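Local coordinates for protein beta-lactamase (Sphaerobacter thermophilus, PDB 4EWF) that probably hydrolyses beta-lactams with water to substituted beta-amino acids, as expected of a class A beta-lactamase, at residues S52-V62 with I110-L121; L137-M148 with E159-A170. All blocks are in the same frame, centred on the assembly; numbering follows the deposited sequence. Where two conformers were deposited one is given.

Interaction 1 of 2, residues S52-V62 with I110-L121; sequences STVKIPLMIAV and ISISDNTATNLL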
loop_
_atom_site.group_PDB
_atom_site.type_symbol
_atom_site.label_atom_id
_atom_site.label_comp_id
_atom_site.label_asym_id
_atom_site.label_seq_id
_atom_site.Cartn_x
_atom_site.Cartn_y
_atom_site.Cartn_z
ATOM N N SER A 52 -0.247 -7.148 2.669
ATOM C CA SER A 52 -1.463 -6.390 2.390
ATOM C C SER A 52 -1.359 -5.248 1.368
ATOM O O SER A 52 -2.373 -4.634 1.056
ATOM C CB SER A 52 -2.036 -5.838 3.699
ATOM O OG SER A 52 -2.550 -6.902 4.469
ATOM N N THR A 53 -0.165 -4.941 0.857
ATOM C CA THR A 53 -0.064 -3.814 -0.073
ATOM C C THR A 53 -0.820 -4.133 -1.355
ATOM O O THR A 53 -1.254 -3.235 -2.066
ATOM C CB THR A 53 1.390 -3.437 -0.427
ATOM O OG1 THR A 53 2.023 -4.527 -1.116
ATOM C CG2 THR A 53 2.169 -3.088 0.824
ATOM N N VAL A 54 -1.017 -5.419 -1.622
ATOM C CA VAL A 54 -1.717 -5.839 -2.839
ATOM C C VAL A 54 -3.204 -5.441 -2.818
ATOM O O VAL A 54 -3.917 -5.561 -3.817
ATOM C CB VAL A 54 -1.534 -7.370 -3.088
ATOM C CG1 VAL A 54 -2.341 -8.181 -2.091
ATOM C CG2 VAL A 54 -1.869 -7.731 -4.553
ATOM N N LYS A 55 -3.669 -4.944 -1.683
ATOM C CA LYS A 55 -5.032 -4.439 -1.626
ATOM C C LYS A 55 -5.203 -3.155 -2.443
ATOM O O LYS A 55 -6.326 -2.739 -2.723
ATOM C CB LYS A 55 -5.474 -4.277 -0.170
ATOM C CG LYS A 55 -5.461 -5.627 0.543
ATOM C CD LYS A 55 -5.747 -5.531 2.049
ATOM C CE LYS A 55 -5.610 -6.921 2.679
ATOM N NZ LYS A 55 -5.977 -6.904 4.127
ATOM N N ILE A 56 -4.091 -2.548 -2.860
ATOM C CA ILE A 56 -4.169 -1.359 -3.702
ATOM C C ILE A 56 -4.699 -1.699 -5.092
ATOM O O ILE A 56 -5.730 -1.187 -5.503
ATOM C CB ILE A 56 -2.814 -0.620 -3.796
ATOM C CG1 ILE A 56 -2.493 0.077 -2.464
ATOM C CG2 ILE A 56 -2.827 0.400 -4.958
ATOM C CD1 ILE A 56 -1.051 0.629 -2.403
ATOM N N PRO A 57 -3.997 -2.573 -5.828
ATOM C CA PRO A 57 -4.551 -2.915 -7.140
ATOM C C PRO A 57 -5.922 -3.588 -7.042
ATOM O O PRO A 57 -6.694 -3.473 -7.979
ATOM C CB PRO A 57 -3.506 -3.873 -7.734
ATOM C CG PRO A 57 -2.706 -4.352 -6.576
ATOM C CD PRO A 57 -2.690 -3.212 -5.588
ATOM N N LEU A 58 -6.220 -4.275 -5.940
ATOM C CA LEU A 58 -7.562 -4.845 -5.753
ATOM C C LEU A 58 -8.612 -3.723 -5.728
ATOM O O LEU A 58 -9.649 -3.796 -6.397
ATOM C CB LEU A 58 -7.628 -5.668 -4.454
ATOM C CG LEU A 58 -9.029 -6.114 -3.990
ATOM C CD1 LEU A 58 -9.726 -7.006 -5.017
ATOM C CD2 LEU A 58 -8.948 -6.809 -2.634
HETATM N N MSE A 59 -8.339 -2.681 -4.946
HETATM C CA MSE A 59 -9.226 -1.523 -4.903
HETATM C C MSE A 59 -9.411 -0.930 -6.303
HETATM O O MSE A 59 -10.515 -0.564 -6.697
HETATM C CB MSE A 59 -8.666 -0.455 -3.966
HETATM C CG MSE A 59 -9.485 0.840 -3.933
HETATM SE SE MSE A 59 -8.718 2.126 -2.680
HETATM C CE MSE A 59 -6.960 2.332 -3.399
ATOM N N ILE A 60 -8.320 -0.831 -7.056
ATOM C CA ILE A 60 -8.408 -0.272 -8.394
ATOM C C ILE A 60 -9.350 -1.123 -9.250
ATOM O O ILE A 60 -10.166 -0.594 -10.010
ATOM C CB ILE A 60 -7.012 -0.128 -9.050
ATOM C CG1 ILE A 60 -6.173 0.877 -8.253
ATOM C CG2 ILE A 60 -7.156 0.330 -10.500
ATOM C CD1 ILE A 60 -4.651 0.911 -8.625
ATOM N N ALA A 61 -9.249 -2.443 -9.118
ATOM C CA ALA A 61 -10.118 -3.325 -9.903
ATOM C C ALA A 61 -11.576 -3.059 -9.556
ATOM O O ALA A 61 -12.442 -3.045 -10.432
ATOM C CB ALA A 61 -9.770 -4.788 -9.668
ATOM N N VAL A 62 -11.841 -2.850 -8.269
ATOM C CA VAL A 62 -13.194 -2.538 -7.823
ATOM C C VAL A 62 -13.728 -1.246 -8.451
ATOM O O VAL A 62 -14.814 -1.231 -9.036
ATOM C CB VAL A 62 -13.267 -2.452 -6.285
ATOM C CG1 VAL A 62 -14.621 -1.934 -5.852
ATOM C CG2 VAL A 62 -12.976 -3.817 -5.670
ATOM N N ILE A 110 -8.928 -1.131 3.168
ATOM C CA ILE A 110 -7.846 -0.150 3.116
ATOM C C ILE A 110 -7.450 0.402 4.494
ATOM O O ILE A 110 -6.266 0.453 4.826
ATOM C CB ILE A 110 -8.213 1.018 2.158
ATOM C CG1 ILE A 110 -8.420 0.491 0.734
ATOM C CG2 ILE A 110 -7.143 2.090 2.169
ATOM C CD1 ILE A 110 -7.197 -0.263 0.158
ATOM N N SER A 111 -8.433 0.821 5.284
ATOM C CA SER A 111 -8.160 1.524 6.539
ATOM C C SER A 111 -7.474 0.657 7.590
ATOM O O SER A 111 -6.537 1.102 8.267
ATOM C CB SER A 111 -9.451 2.115 7.129
ATOM O OG SER A 111 -10.343 1.085 7.516
ATOM N N ILE A 112 -7.954 -0.573 7.744
ATOM C CA ILE A 112 -7.426 -1.460 8.773
ATOM C C ILE A 112 -7.011 -2.825 8.225
ATOM O O ILE A 112 -6.732 -3.752 8.994
ATOM C CB ILE A 112 -8.449 -1.675 9.922
ATOM C CG1 ILE A 112 -9.661 -2.470 9.429
ATOM C CG2 ILE A 112 -8.908 -0.351 10.493
ATOM C CD1 ILE A 112 -10.458 -3.114 10.569
ATOM N N SER A 113 -6.988 -2.961 6.904
ATOM C CA SER A 113 -6.521 -4.202 6.281
ATOM C C SER A 113 -7.398 -5.421 6.617
ATOM O O SER A 113 -6.903 -6.519 6.919
ATOM C CB SER A 113 -5.057 -4.467 6.641
ATOM O OG SER A 113 -4.410 -5.119 5.559
ATOM N N ASP A 114 -8.710 -5.227 6.557
ATOM C CA ASP A 114 -9.626 -6.301 6.912
ATOM C C ASP A 114 -9.585 -7.432 5.878
ATOM O O ASP A 114 -9.983 -7.256 4.723
ATOM C CB ASP A 114 -11.041 -5.741 7.062
ATOM C CG ASP A 114 -11.974 -6.713 7.737
ATOM O OD1 ASP A 114 -12.595 -6.343 8.764
ATOM O OD2 ASP A 114 -12.082 -7.847 7.232
ATOM N N ASN A 115 -9.098 -8.586 6.316
ATOM C CA ASN A 115 -8.877 -9.744 5.458
ATOM C C ASN A 115 -10.188 -10.356 4.947
ATOM O O ASN A 115 -10.248 -10.826 3.818
ATOM C CB ASN A 115 -8.042 -10.818 6.177
ATOM C CG ASN A 115 -6.540 -10.488 6.213
ATOM O OD1 ASN A 115 -6.073 -9.589 5.517
ATOM N ND2 ASN A 115 -5.786 -11.233 7.019
ATOM N N THR A 116 -11.232 -10.351 5.776
ATOM C CA THR A 116 -12.544 -10.828 5.331
ATOM C C THR A 116 -13.091 -9.932 4.206
ATOM O O THR A 116 -13.529 -10.416 3.154
ATOM C CB THR A 116 -13.560 -10.863 6.489
ATOM O OG1 THR A 116 -13.121 -11.798 7.493
ATOM C CG2 THR A 116 -14.921 -11.288 5.979
ATOM N N ALA A 117 -13.060 -8.623 4.428
ATOM C CA ALA A 117 -13.529 -7.662 3.428
ATOM C C ALA A 117 -12.746 -7.831 2.126
ATOM O O ALA A 117 -13.312 -7.768 1.030
ATOM C CB ALA A 117 -13.364 -6.250 3.946
ATOM N N THR A 118 -11.442 -8.051 2.265
ATOM C CA THR A 118 -10.561 -8.247 1.119
ATOM C C THR A 118 -10.988 -9.458 0.302
ATOM O O THR A 118 -11.147 -9.356 -0.920
ATOM C CB THR A 118 -9.100 -8.418 1.556
ATOM O OG1 THR A 118 -8.664 -7.226 2.218
ATOM C CG2 THR A 118 -8.204 -8.668 0.343
ATOM N N ASN A 119 -11.160 -10.600 0.971
ATOM C CA ASN A 119 -11.563 -11.827 0.292
ATOM C C ASN A 119 -12.958 -11.762 -0.338
ATOM O O ASN A 119 -13.218 -12.410 -1.353
ATOM C CB ASN A 119 -11.426 -13.046 1.214
ATOM C CG ASN A 119 -9.972 -13.332 1.582
ATOM O OD1 ASN A 119 -9.055 -12.747 1.006
ATOM N ND2 ASN A 119 -9.756 -14.232 2.542
ATOM N N LEU A 120 -13.844 -10.978 0.265
ATOM C CA LEU A 120 -15.157 -10.714 -0.317
ATOM C C LEU A 120 -15.048 -9.916 -1.634
ATOM O O LEU A 120 -15.738 -10.223 -2.610
ATOM C CB LEU A 120 -16.049 -9.987 0.694
ATOM C CG LEU A 120 -16.605 -10.844 1.845
ATOM C CD1 LEU A 120 -17.280 -9.954 2.898
ATOM C CD2 LEU A 120 -17.595 -11.901 1.324
ATOM N N LEU A 121 -14.186 -8.897 -1.653
ATOM C CA LEU A 121 -13.925 -8.118 -2.867
ATOM C C LEU A 121 -13.248 -8.968 -3.953
ATOM O O LEU A 121 -13.526 -8.817 -5.139
ATOM C CB LEU A 121 -13.051 -6.904 -2.539
ATOM C CG LEU A 121 -13.672 -5.858 -1.607
ATOM C CD1 LEU A 121 -12.662 -4.753 -1.296
ATOM C CD2 LEU A 121 -14.919 -5.272 -2.230
#

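Interaction 2 of 2, residues L137-M148 with E159-A170; sequences LGMRDSNLSRKM and ENWATPDDYALA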
loop_
_atom_site.group_PDB
_atom_site.type_symbol
_atom_site.label_atom_id
_atom_site.label_comp_id
_atom_site.label_asym_id
_atom_site.label_seq_id
_atom_site.Cartn_x
_atom_site.Cartn_y
_atom_site.Cartn_z
ATOM N N LEU A 137 -1.083 -1.505 -15.634
ATOM C CA LEU A 137 -0.318 -0.425 -15.008
ATOM C C LEU A 137 1.189 -0.571 -15.216
ATOM O O LEU A 137 1.976 0.208 -14.677
ATOM C CB LEU A 137 -0.635 -0.325 -13.512
ATOM C CG LEU A 137 -2.055 0.162 -13.192
ATOM C CD1 LEU A 137 -2.236 0.319 -11.693
ATOM C CD2 LEU A 137 -2.328 1.470 -13.919
ATOM N N GLY A 138 1.585 -1.574 -15.993
ATOM C CA GLY A 138 2.994 -1.818 -16.249
ATOM C C GLY A 138 3.727 -2.439 -15.073
ATOM O O GLY A 138 4.954 -2.381 -15.004
HETATM N N MSE A 139 2.984 -3.039 -14.145
HETATM C CA MSE A 139 3.593 -3.703 -12.990
HETATM C C MSE A 139 4.004 -5.143 -13.336
HETATM O O MSE A 139 3.300 -6.104 -13.000
HETATM C CB MSE A 139 2.622 -3.694 -11.798
HETATM C CG MSE A 139 2.227 -2.288 -11.354
HETATM SE SE MSE A 139 0.676 -2.229 -10.175
HETATM C CE MSE A 139 1.367 -3.137 -8.610
ATOM N N ARG A 140 5.158 -5.287 -13.983
ATOM C CA ARG A 140 5.567 -6.567 -14.576
ATOM C C ARG A 140 5.931 -7.690 -13.604
ATOM O O ARG A 140 5.975 -8.857 -14.001
ATOM C CB ARG A 140 6.740 -6.356 -15.543
ATOM C CG ARG A 140 6.415 -5.512 -16.758
ATOM C CD ARG A 140 5.123 -5.968 -17.406
ATOM N NE ARG A 140 5.093 -5.700 -18.844
ATOM C CZ ARG A 140 5.490 -6.566 -19.775
ATOM N NH1 ARG A 140 5.952 -7.762 -19.421
ATOM N NH2 ARG A 140 5.426 -6.236 -21.060
ATOM N N ASP A 141 6.213 -7.360 -12.345
ATOM C CA ASP A 141 6.711 -8.371 -11.401
ATOM C C ASP A 141 5.818 -8.562 -10.180
ATOM O O ASP A 141 6.252 -9.099 -9.162
ATOM C CB ASP A 141 8.115 -7.980 -10.935
ATOM C CG ASP A 141 9.100 -7.921 -12.083
ATOM O OD1 ASP A 141 9.279 -8.966 -12.751
ATOM O OD2 ASP A 141 9.668 -6.831 -12.322
ATOM N N SER A 142 4.577 -8.098 -10.276
ATOM C CA SER A 142 3.656 -8.185 -9.156
ATOM C C SER A 142 2.421 -9.014 -9.518
ATOM O O SER A 142 2.100 -9.173 -10.693
ATOM C CB SER A 142 3.225 -6.783 -8.728
ATOM O OG SER A 142 4.354 -6.018 -8.332
ATOM N N ASN A 143 1.702 -9.505 -8.509
ATOM C CA ASN A 143 0.534 -10.337 -8.797
ATOM C C ASN A 143 -0.358 -10.480 -7.569
ATOM O O ASN A 143 0.081 -10.251 -6.433
ATOM C CB ASN A 143 0.991 -11.731 -9.244
ATOM C CG ASN A 143 1.651 -12.520 -8.101
ATOM O OD1 ASN A 143 2.736 -12.164 -7.638
ATOM N ND2 ASN A 143 0.977 -13.576 -7.625
ATOM N N LEU A 144 -1.610 -10.856 -7.812
ATOM C CA LEU A 144 -2.486 -11.357 -6.764
ATOM C C LEU A 144 -2.913 -12.768 -7.164
ATOM O O LEU A 144 -3.594 -12.958 -8.171
ATOM C CB LEU A 144 -3.720 -10.460 -6.606
ATOM C CG LEU A 144 -4.761 -11.019 -5.633
ATOM C CD1 LEU A 144 -4.186 -11.014 -4.234
ATOM C CD2 LEU A 144 -6.044 -10.207 -5.682
ATOM N N SER A 145 -2.492 -13.763 -6.393
ATOM C CA SER A 145 -2.774 -15.150 -6.732
ATOM C C SER A 145 -3.300 -15.904 -5.519
ATOM O O SER A 145 -3.707 -17.051 -5.627
ATOM C CB SER A 145 -1.512 -15.833 -7.284
ATOM O OG SER A 145 -1.092 -15.209 -8.498
ATOM N N ARG A 146 -3.314 -15.239 -4.364
ATOM C CA ARG A 146 -3.634 -15.887 -3.085
ATOM C C ARG A 146 -4.518 -14.987 -2.204
ATOM O O ARG A 146 -4.163 -13.828 -1.948
ATOM C CB ARG A 146 -2.319 -16.230 -2.368
ATOM C CG ARG A 146 -2.412 -16.773 -0.940
ATOM C CD ARG A 146 -0.996 -17.012 -0.394
ATOM N NE ARG A 146 -0.904 -17.023 1.067
ATOM C CZ ARG A 146 -0.888 -18.128 1.800
ATOM N NH1 ARG A 146 -0.966 -19.314 1.212
ATOM N NH2 ARG A 146 -0.796 -18.047 3.122
ATOM N N LYS A 147 -5.663 -15.509 -1.748
ATOM C CA LYS A 147 -6.536 -14.760 -0.841
ATOM C C LYS A 147 -5.801 -14.501 0.462
ATOM O O LYS A 147 -4.741 -15.090 0.722
ATOM C CB LYS A 147 -7.815 -15.559 -0.536
ATOM C CG LYS A 147 -8.918 -15.437 -1.592
ATOM C CD LYS A 147 -10.191 -16.133 -1.117
ATOM C CE LYS A 147 -11.395 -15.832 -1.998
ATOM N NZ LYS A 147 -12.558 -16.721 -1.634
HETATM N N MSE A 148 -6.363 -13.626 1.285
HETATM C CA MSE A 148 -5.722 -13.268 2.542
HETATM C C MSE A 148 -5.908 -14.380 3.565
HETATM O O MSE A 148 -7.021 -14.877 3.744
HETATM C CB MSE A 148 -6.289 -11.952 3.076
HETATM C CG MSE A 148 -6.167 -10.819 2.105
HETATM SE SE MSE A 148 -4.314 -10.408 1.596
HETATM C CE MSE A 148 -4.464 -10.819 -0.290
ATOM N N GLU A 159 2.387 -17.285 -3.937
ATOM C CA GLU A 159 2.505 -16.111 -3.101
ATOM C C GLU A 159 2.160 -14.877 -3.923
ATOM O O GLU A 159 2.210 -14.912 -5.166
ATOM C CB GLU A 159 3.940 -16.016 -2.536
ATOM C CG GLU A 159 4.210 -14.816 -1.613
ATOM C CD GLU A 159 3.322 -14.793 -0.368
ATOM O OE1 GLU A 159 2.159 -14.340 -0.468
ATOM O OE2 GLU A 159 3.796 -15.217 0.712
ATOM N N ASN A 160 1.784 -13.805 -3.228
ATOM C CA ASN A 160 1.568 -12.503 -3.842
ATOM C C ASN A 160 2.870 -11.698 -3.751
ATOM O O ASN A 160 3.270 -11.287 -2.661
ATOM C CB ASN A 160 0.458 -11.733 -3.117
ATOM C CG ASN A 160 -0.860 -12.481 -3.099
ATOM O OD1 ASN A 160 -1.200 -13.181 -4.047
ATOM N ND2 ASN A 160 -1.596 -12.355 -2.004
ATOM N N TRP A 161 3.514 -11.480 -4.894
ATOM C CA TRP A 161 4.822 -10.819 -4.956
ATOM C C TRP A 161 4.667 -9.351 -5.329
ATOM O O TRP A 161 3.727 -8.976 -6.017
ATOM C CB TRP A 161 5.744 -11.532 -5.975
ATOM C CG TRP A 161 6.002 -12.968 -5.599
ATOM C CD1 TRP A 161 5.511 -14.089 -6.223
ATOM C CD2 TRP A 161 6.769 -13.436 -4.478
ATOM N NE1 TRP A 161 5.938 -15.220 -5.563
ATOM C CE2 TRP A 161 6.710 -14.849 -4.489
ATOM C CE3 TRP A 161 7.501 -12.794 -3.464
ATOM C CZ2 TRP A 161 7.367 -15.642 -3.530
ATOM C CZ3 TRP A 161 8.150 -13.574 -2.505
ATOM C CH2 TRP A 161 8.081 -14.991 -2.551
ATOM N N ALA A 162 5.594 -8.523 -4.859
ATOM C CA ALA A 162 5.629 -7.113 -5.210
ATOM C C ALA A 162 7.064 -6.682 -5.472
ATOM O O ALA A 162 8.005 -7.315 -4.987
ATOM C CB ALA A 162 5.072 -6.289 -4.065
ATOM N N THR A 163 7.233 -5.582 -6.203
ATOM C CA THR A 163 8.511 -4.878 -6.176
ATOM C C THR A 163 8.231 -3.435 -5.823
ATOM O O THR A 163 7.156 -2.929 -6.105
ATOM C CB THR A 163 9.281 -4.920 -7.527
ATOM O OG1 THR A 163 8.583 -4.140 -8.496
ATOM C CG2 THR A 163 9.419 -6.343 -8.029
ATOM N N PRO A 164 9.204 -2.761 -5.192
ATOM C CA PRO A 164 9.013 -1.335 -4.898
ATOM C C PRO A 164 8.738 -0.547 -6.196
ATOM O O PRO A 164 7.831 0.291 -6.209
ATOM C CB PRO A 164 10.357 -0.921 -4.259
ATOM C CG PRO A 164 10.958 -2.219 -3.730
ATOM C CD PRO A 164 10.517 -3.271 -4.741
ATOM N N ASP A 165 9.485 -0.831 -7.268
ATOM C CA ASP A 165 9.250 -0.174 -8.561
ATOM C C ASP A 165 7.789 -0.272 -9.002
ATOM O O ASP A 165 7.186 0.724 -9.431
ATOM C CB ASP A 165 10.103 -0.801 -9.681
ATOM C CG ASP A 165 11.554 -0.333 -9.656
ATOM O OD1 ASP A 165 11.892 0.603 -8.891
ATOM O OD2 ASP A 165 12.359 -0.917 -10.406
ATOM N N ASP A 166 7.241 -1.483 -8.949
ATOM C CA ASP A 166 5.866 -1.708 -9.382
ATOM C C ASP A 166 4.863 -0.923 -8.535
ATOM O O ASP A 166 3.908 -0.357 -9.059
ATOM C CB ASP A 166 5.515 -3.199 -9.313
ATOM C CG ASP A 166 6.089 -3.995 -10.489
ATOM O OD1 ASP A 166 6.826 -3.402 -11.317
ATOM O OD2 ASP A 166 5.820 -5.219 -10.569
ATOM N N TYR A 167 5.066 -0.906 -7.224
ATOM C CA TYR A 167 4.108 -0.235 -6.348
ATOM C C TYR A 167 4.209 1.285 -6.413
ATOM O O TYR A 167 3.225 1.990 -6.185
ATOM C CB TYR A 167 4.140 -0.820 -4.917
ATOM C CG TYR A 167 3.224 -2.021 -4.895
ATOM C CD1 TYR A 167 1.929 -1.905 -4.426
ATOM C CD2 TYR A 167 3.619 -3.237 -5.458
ATOM C CE1 TYR A 167 1.052 -2.972 -4.448
ATOM C CE2 TYR A 167 2.738 -4.327 -5.500
ATOM C CZ TYR A 167 1.448 -4.174 -4.992
ATOM O OH TYR A 167 0.546 -5.218 -4.999
ATOM N N ALA A 168 5.381 1.793 -6.786
ATOM C CA ALA A 168 5.494 3.217 -7.053
ATOM C C ALA A 168 4.684 3.568 -8.316
ATOM O O ALA A 168 3.978 4.577 -8.342
ATOM C CB ALA A 168 6.962 3.642 -7.181
ATOM N N LEU A 169 4.746 2.723 -9.348
ATOM C CA LEU A 169 3.926 2.971 -10.539
ATOM C C LEU A 169 2.449 3.027 -10.167
ATOM O O LEU A 169 1.693 3.840 -10.699
ATOM C CB LEU A 169 4.124 1.889 -11.605
ATOM C CG LEU A 169 5.512 1.758 -12.214
ATOM C CD1 LEU A 169 5.583 0.521 -13.115
ATOM C CD2 LEU A 169 5.883 3.044 -12.985
ATOM N N ALA A 170 2.037 2.151 -9.261
ATOM C CA ALA A 170 0.630 2.084 -8.870
ATOM C C ALA A 170 0.177 3.397 -8.249
ATOM O O ALA A 170 -0.879 3.926 -8.592
ATOM C CB ALA A 170 0.387 0.919 -7.892
HETATM O O HOH W 1 9.695 -4.463 -10.928
HETATM O O HOH W 2 1.329 -7.832 -5.605
#

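Interaction 1 of 2, residues S52-V62 with I110-L121
The hydroxyls of S52 and S113 meet end to end, OG to OG 2.8 Å; the S52 proton may be directed here or to another acceptor. K55 reaches the same serine: its chain runs extended beyond CG, so that NZ arrives beside S113 OG at 2.8 Å and gives it a hydrogen bond. A second N-H of K55 NZ goes to N115 OD1 (3.0 Å), lying in the carbonyl plane of the amide with a C=O...N angle of 157°. These residues fit the SxxK and serine-x-asparagine motifs of class A beta-lactamases, in which S52 would probably be the nucleophile; K216 also bonds S113 OG, and a sulfate ion is bound by S52 OG and more weakly by S113 OG. D114, at the N-cap of helix 115-125, takes the N-H of A117 on OD2, while OD1 accepts from V90 and L91. T118 gives its hydroxyl to D114 O (OG1 to O 2.8 Å) and passes K55 at about a right angle. Apolar packing follows between 55-62 and 115-121, whose axes lie 46° apart. CD2 of L58 rests on T118 CG2 at 3.6 Å and, with CD1, against L121 CB. V62 CG2 touches L121 CD2 at 4.2 Å. Against the end of helix 102-111, the selenium of M59, a selenomethionine, lies 3.8 Å from I110 CG1.

Interaction 2 of 2, residues L137-M148 with E159-A170
Probably the base of the omega loop of class A enzymes, the end of this contact where N160 meets S145 and R146 lies where the chain leaves for and returns from residues 149-158. N160 OD1 takes two backbone N-H groups, S145 N at 2.7 Å and R146 N at 3.0 Å, while ND2 donates almost straight to R146 O (3.0 Å), exactly in its own amide plane. Three bonds thus fix the rotation of this amide. N143 does similar work one step away: with CG set between the backbone N and the carbonyl carbon (chi1 68°), its ND2 reaches E159 O at 3.1 Å, which lies in the plane of the N143 amide, and OD1 receives W161 N at 2.9 Å from above that plane. Water 2 joins N143 O, W161 O and Y167 OH. Towards helix 164-175, OD2 of D166 accepts D141 N (2.8 Å) on its syn lone pair and S142 OG (2.8 Å) on its anti one. M139, a selenomethionine bent at chi3, lays CE over one face of the Y167 ring, 3.8 Å from its centroid, a CH-pi contact. T163 is the N-cap of helix 164-175, its OG1 accepting D166 N and donating to water 1, which in turn donates to D141 OD2 and D166 OD1. The carboxylates of D141 and D166 sit close together; the water between them, with D141 N-H and S142 O-H both given to D166 OD2, probably offsets the repulsion.

In the fold
After helix 12-22 and strands 27-33, 39-42 and 48-49, the chain reaches S52, in the 3-10 turn leading into helix 55-67, and K55 of that helix. Interaction 1 closes the long excursion through helix 102-111 by bringing residues 110-121 back against it. The chain then runs on through the rest of helix 115-125 and helix 127-136 into interaction 2, a shorter closure around the ten residues 149-158. The two contacts run in series, neither nested nor crossed, yet they touch: N119 OD1 probably accepts a hydrogen bond from M148 N, 2.8 Å away, M148 CB packs on N115, and Y167 packs on T53 and V54. Strand 161-162 pairs with strand 48-49, just before S52, tying the second contact back to the first.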